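Local coordinates for cytoplasmic export protein 1 (PDB 3VWA) that binds tRNA and, as part of the nuclear tRNA export machinery, may collect it from export receptors and pass aminoacylated tRNA to the translation machinery, at residues Q348-P353 against F359-Y364; P383-G388 against L401-C406. All blocks are in the same frame, centred on the assembly; numbering follows the deposited sequence.

Contact 1 of 2, residues Q348-P353 against F359-Y364; sequences QSFKLP and FLLLIY
Phe350 and Leu361 join helix 342-351 to helix 355-368, two consecutive helices of the HEAT-repeat array that follows the kinase-like domain. The main interaction is CH-pi: Leu361 CD1 stands over the centre of the Phe350 ring, 3.6 Å from the centroid and 12° off the ring normal. The two side chains lie alongside in opposite senses, the leucine running inward over the phenylalanine ring as far as its centre. Leu361 CB rests on the outer end of the ring, 3.7 Å from Phe350 CZ. With CG beside its backbone N (chi1 -70°), Leu361 lays both methyls against Ser349 and Phe350. Besides Leu361, the Phe350 side chain also touches Ile381 and Phe385 of helix 374-387.

Polar atoms of Ser349 border the same leucine without bonding to it. The hydroxyl, set between the serine's own N and carbonyl carbon (chi1 74°), is satisfied within its helix by a hydrogen bond to Ile346 O, the bond to Leu345 O being weak. The branched end of Leu361 divides between two serine oxygens: CD1 lies 3.6 Å from the backbone Ser349 O, and CD2 lies 3.4 Å from the buried hydroxyl, Ser349 OG.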
loop_
_atom_site.group_PDB
_atom_site.type_symbol
_atom_site.label_atom_id
_atom_site.label_comp_id
_atom_site.label_asym_id
_atom_site.label_seq_id
_atom_site.Cartn_x
_atom_site.Cartn_y
_atom_site.Cartn_z
ATOM N N GLN A 348 -1.756 0.421 19.091
ATOM C CA GLN A 348 -1.092 -0.540 19.952
ATOM C C GLN A 348 0.399 -0.272 19.959
ATOM O O GLN A 348 1.098 -0.296 21.004
ATOM C CB GLN A 348 -1.376 -1.921 19.332
ATOM C CG GLN A 348 -1.983 -2.966 20.255
ATOM C CD GLN A 348 -1.601 -4.395 19.836
ATOM O OE1 GLN A 348 -1.453 -4.707 18.646
ATOM N NE2 GLN A 348 -1.411 -5.261 20.826
ATOM N N SER A 349 0.921 0.028 18.776
ATOM C CA SER A 349 2.330 0.300 18.695
ATOM C C SER A 349 2.745 1.601 19.392
ATOM O O SER A 349 3.824 1.652 19.935
ATOM C CB SER A 349 2.831 0.142 17.265
ATOM O OG SER A 349 2.426 1.226 16.452
ATOM N N PHE A 350 1.855 2.597 19.454
ATOM C CA PHE A 350 2.082 3.836 20.244
ATOM C C PHE A 350 2.059 3.621 21.758
ATOM O O PHE A 350 2.792 4.288 22.500
ATOM C CB PHE A 350 1.115 4.967 19.810
ATOM C CG PHE A 350 1.691 5.870 18.715
ATOM C CD1 PHE A 350 2.514 6.953 19.049
ATOM C CD2 PHE A 350 1.483 5.592 17.360
ATOM C CE1 PHE A 350 3.104 7.770 18.077
ATOM C CE2 PHE A 350 2.053 6.421 16.378
ATOM C CZ PHE A 350 2.851 7.521 16.728
ATOM N N LYS A 351 1.256 2.660 22.205
ATOM C CA LYS A 351 1.219 2.264 23.607
ATOM C C LYS A 351 2.443 1.423 23.981
ATOM O O LYS A 351 2.723 1.256 25.156
ATOM C CB LYS A 351 -0.014 1.404 23.915
ATOM C CG LYS A 351 -1.393 2.021 23.751
ATOM C CD LYS A 351 -2.415 1.001 24.237
ATOM C CE LYS A 351 -3.770 1.616 24.540
ATOM N NZ LYS A 351 -4.603 1.800 23.312
ATOM N N LEU A 352 3.164 0.864 23.010
ATOM C CA LEU A 352 4.375 0.074 23.354
ATOM C C LEU A 352 5.470 0.911 24.023
ATOM O O LEU A 352 5.799 1.978 23.550
ATOM C CB LEU A 352 4.972 -0.589 22.134
ATOM C CG LEU A 352 4.216 -1.790 21.640
ATOM C CD1 LEU A 352 4.800 -2.103 20.285
ATOM C CD2 LEU A 352 4.386 -2.953 22.618
ATOM N N PRO A 353 6.043 0.427 25.133
ATOM C CA PRO A 353 6.997 1.390 25.694
ATOM C C PRO A 353 8.372 1.344 25.017
ATOM O O PRO A 353 9.286 2.049 25.456
ATOM C CB PRO A 353 7.042 1.026 27.202
ATOM C CG PRO A 353 5.818 0.177 27.431
ATOM C CD PRO A 353 5.591 -0.561 26.129
ATOM N N PHE A 359 10.669 5.841 17.810
ATOM C CA PHE A 359 11.434 6.563 16.755
ATOM C C PHE A 359 10.885 6.189 15.343
ATOM O O PHE A 359 10.749 7.027 14.430
ATOM C CB PHE A 359 12.915 6.176 16.813
ATOM C CG PHE A 359 13.723 6.877 17.900
ATOM C CD1 PHE A 359 13.902 8.273 17.893
ATOM C CD2 PHE A 359 14.367 6.125 18.905
ATOM C CE1 PHE A 359 14.690 8.893 18.878
ATOM C CE2 PHE A 359 15.119 6.751 19.900
ATOM C CZ PHE A 359 15.292 8.132 19.874
ATOM N N LEU A 360 10.581 4.899 15.152
ATOM C CA LEU A 360 10.119 4.491 13.833
ATOM C C LEU A 360 8.769 5.176 13.495
ATOM O O LEU A 360 8.578 5.632 12.338
ATOM C CB LEU A 360 10.012 2.973 13.726
ATOM C CG LEU A 360 9.398 2.443 12.449
ATOM C CD1 LEU A 360 10.095 2.814 11.104
ATOM C CD2 LEU A 360 9.276 0.947 12.639
ATOM N N LEU A 361 7.868 5.230 14.495
ATOM C CA LEU A 361 6.539 5.778 14.322
ATOM C C LEU A 361 6.604 7.293 14.102
ATOM O O LEU A 361 5.826 7.866 13.338
ATOM C CB LEU A 361 5.708 5.548 15.602
ATOM C CG LEU A 361 5.273 4.126 15.946
ATOM C CD1 LEU A 361 4.717 4.050 17.369
ATOM C CD2 LEU A 361 4.252 3.653 14.916
ATOM N N LEU A 362 7.531 7.946 14.797
ATOM C CA LEU A 362 7.665 9.368 14.623
ATOM C C LEU A 362 8.017 9.680 13.176
ATOM O O LEU A 362 7.437 10.596 12.625
ATOM C CB LEU A 362 8.675 9.982 15.619
ATOM C CG LEU A 362 8.326 9.991 17.089
ATOM C CD1 LEU A 362 9.524 10.509 17.871
ATOM C CD2 LEU A 362 7.102 10.806 17.482
ATOM N N ILE A 363 8.939 8.910 12.589
ATOM C CA ILE A 363 9.271 8.986 11.150
ATOM C C ILE A 363 8.095 8.845 10.200
ATOM O O ILE A 363 8.083 9.525 9.188
ATOM C CB ILE A 363 10.381 7.978 10.734
ATOM C CG1 ILE A 363 11.713 8.422 11.315
ATOM C CG2 ILE A 363 10.539 7.872 9.231
ATOM C CD1 ILE A 363 12.638 7.293 11.727
ATOM N N TYR A 364 7.121 7.972 10.509
ATOM C CA TYR A 364 6.009 7.753 9.601
ATOM C C TYR A 364 4.710 8.521 9.976
ATOM O O TYR A 364 3.742 8.364 9.272
ATOM C CB TYR A 364 5.703 6.255 9.441
ATOM C CG TYR A 364 6.614 5.536 8.435
ATOM C CD1 TYR A 364 6.268 5.414 7.080
ATOM C CD2 TYR A 364 7.809 4.984 8.861
ATOM C CE1 TYR A 364 7.124 4.784 6.159
ATOM C CE2 TYR A 364 8.653 4.310 7.985
ATOM C CZ TYR A 364 8.321 4.217 6.641
ATOM O OH TYR A 364 9.238 3.576 5.834
#

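Contact 2 of 2, residues P383-G388 against L401-C406; sequences PHFIQG and LKTIPC
Phe385, whose backbone O receives a 3.0 Å hydrogen bond from Gly388 N, sends its ring across to Thr403 and Ile404 within the HEAT 1 repeat. The helix segments 383-387 and 401-406 run roughly antiparallel, at 147° with axes 10.7 Å apart, and bulky side chains span the gap. The Phe385 CG is anti to the backbone N (chi1 160°), which extends the ring toward the second helix. There its far rim meets the threonine at a slant: Phe385 CE1 is 3.7 Å from Thr403 CG2. The Thr403 methyl faces the ring while OG1 bonds to Gln399 O one turn earlier, so the buried hydroxyl is satisfied inside its own helix. The backbone N of Ile404 lies at the ring edge, near its plane, while its side chain packs on the ring with CG1 4.3 Å from Phe385 CE2. Ile386 adds a looser apolar touch, with its CD1 4.4 Å from Ile404 CD1. A leucine in place of Phe385 would probably leave Thr403 CG2 without its aromatic partner and open a gap between the helices. Helix 355-368 borders the ring through Leu362 and Leu365, whereas helix 413-427 lies against the isoleucines, Phe423 touching Ile386 and Leu420 touching Ile404.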
loop_
_atom_site.group_PDB
_atom_site.type_symbol
_atom_site.label_atom_id
_atom_site.label_comp_id
_atom_site.label_asym_id
_atom_site.label_seq_id
_atom_site.Cartn_x
_atom_site.Cartn_y
_atom_site.Cartn_z
ATOM N N PRO A 383 -2.108 11.380 22.778
ATOM C CA PRO A 383 -1.803 11.293 24.199
ATOM C C PRO A 383 -0.561 10.435 24.470
ATOM O O PRO A 383 0.122 10.669 25.447
ATOM C CB PRO A 383 -3.070 10.632 24.783
ATOM C CG PRO A 383 -4.146 11.053 23.824
ATOM C CD PRO A 383 -3.468 10.912 22.491
ATOM N N HIS A 384 -0.258 9.461 23.627
ATOM C CA HIS A 384 0.986 8.667 23.832
ATOM C C HIS A 384 2.110 9.336 23.133
ATOM O O HIS A 384 3.257 9.410 23.623
ATOM C CB HIS A 384 0.797 7.242 23.287
ATOM C CG HIS A 384 -0.386 6.527 23.888
ATOM N ND1 HIS A 384 -1.472 6.168 23.168
ATOM C CD2 HIS A 384 -0.633 6.131 25.194
ATOM C CE1 HIS A 384 -2.356 5.563 23.972
ATOM N NE2 HIS A 384 -1.846 5.540 25.212
ATOM N N PHE A 385 1.801 9.855 21.953
ATOM C CA PHE A 385 2.791 10.569 21.200
ATOM C C PHE A 385 3.515 11.610 22.067
ATOM O O PHE A 385 4.755 11.697 22.101
ATOM C CB PHE A 385 2.112 11.209 20.014
ATOM C CG PHE A 385 2.888 12.344 19.422
ATOM C CD1 PHE A 385 3.919 12.106 18.498
ATOM C CD2 PHE A 385 2.596 13.664 19.801
ATOM C CE1 PHE A 385 4.634 13.163 17.941
ATOM C CE2 PHE A 385 3.293 14.712 19.230
ATOM C CZ PHE A 385 4.315 14.451 18.322
ATOM N N ILE A 386 2.719 12.387 22.787
ATOM C CA ILE A 386 3.212 13.581 23.470
ATOM C C ILE A 386 4.049 13.285 24.699
ATOM O O ILE A 386 4.932 14.045 25.027
ATOM C CB ILE A 386 2.021 14.570 23.808
ATOM C CG1 ILE A 386 2.542 15.987 24.040
ATOM C CG2 ILE A 386 1.092 14.037 24.897
ATOM C CD1 ILE A 386 3.226 16.524 22.797
ATOM N N GLN A 387 3.773 12.176 25.367
ATOM C CA GLN A 387 4.599 11.710 26.493
ATOM C C GLN A 387 6.015 11.525 26.028
ATOM O O GLN A 387 6.943 11.550 26.841
ATOM C CB GLN A 387 4.075 10.379 27.076
ATOM C CG GLN A 387 2.719 10.459 27.764
ATOM C CD GLN A 387 2.464 11.820 28.406
ATOM O OE1 GLN A 387 2.657 12.012 29.596
ATOM N NE2 GLN A 387 2.019 12.774 27.603
ATOM N N GLY A 388 6.203 11.337 24.728
ATOM C CA GLY A 388 7.601 11.318 24.200
ATOM C C GLY A 388 8.436 12.490 24.736
ATOM O O GLY A 388 9.670 12.402 24.862
ATOM N N LEU A 401 9.586 16.499 19.885
ATOM C CA LEU A 401 9.463 17.925 19.763
ATOM C C LEU A 401 9.382 18.394 18.325
ATOM O O LEU A 401 8.440 19.099 17.957
ATOM C CB LEU A 401 10.560 18.631 20.543
ATOM C CG LEU A 401 10.678 20.157 20.384
ATOM C CD1 LEU A 401 9.410 20.926 20.816
ATOM C CD2 LEU A 401 11.880 20.548 21.224
ATOM N N LYS A 402 10.314 17.954 17.508
ATOM C CA LYS A 402 10.377 18.366 16.097
ATOM C C LYS A 402 9.214 17.831 15.244
ATOM O O LYS A 402 9.087 18.139 14.047
ATOM C CB LYS A 402 11.631 17.780 15.461
ATOM C CG LYS A 402 12.956 18.331 15.934
ATOM C CD LYS A 402 14.007 17.947 14.900
ATOM C CE LYS A 402 15.404 18.402 15.319
ATOM N NZ LYS A 402 16.390 18.266 14.201
ATOM N N THR A 403 8.422 16.944 15.812
ATOM C CA THR A 403 7.354 16.324 15.047
ATOM C C THR A 403 6.024 17.028 15.338
ATOM O O THR A 403 5.062 16.778 14.668
ATOM C CB THR A 403 7.303 14.803 15.403
ATOM O OG1 THR A 403 8.534 14.219 14.970
ATOM C CG2 THR A 403 6.179 14.066 14.729
ATOM N N ILE A 404 5.976 17.881 16.360
ATOM C CA ILE A 404 4.737 18.494 16.817
ATOM C C ILE A 404 4.033 19.277 15.711
ATOM O O ILE A 404 2.810 19.182 15.571
ATOM C CB ILE A 404 5.003 19.422 18.047
ATOM C CG1 ILE A 404 5.132 18.588 19.328
ATOM C CG2 ILE A 404 3.867 20.415 18.240
ATOM C CD1 ILE A 404 5.694 19.359 20.522
ATOM N N PRO A 405 4.794 20.054 14.924
ATOM C CA PRO A 405 4.140 20.797 13.870
ATOM C C PRO A 405 3.363 19.947 12.855
ATOM O O PRO A 405 2.414 20.426 12.257
ATOM C CB PRO A 405 5.301 21.483 13.164
ATOM C CG PRO A 405 6.245 21.738 14.296
ATOM C CD PRO A 405 6.220 20.417 15.039
ATOM N N CYS A 406 3.776 18.718 12.620
ATOM C CA CYS A 406 3.104 17.881 11.602
ATOM C C CYS A 406 1.781 17.308 12.128
ATOM O O CYS A 406 0.906 16.912 11.373
ATOM C CB CYS A 406 4.008 16.701 11.232
ATOM S SG CYS A 406 5.757 17.066 10.959
#

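Both contacts are buried, and each joins two helices that follow one another in the chain, consistent with successive layers of one HEAT-repeat array, their centres about 11 Å apart. The centre of contact 1 lies about 19 Å from the centre of the chain, that of contact 2 about 25 Å. Each centres on a phenylalanine, but in contact 1 a leucine methyl sits squarely on the ring face, whereas in contact 2 the ring meets its partners obliquely or at its edge. The two contacts meet at Phe385 of helix 374-387: Leu362 CD2 of helix 355-368 packs 3.4 Å from its CE1, and Phe350 CE1 of helix 342-351 lies 4.1 Å from its CB.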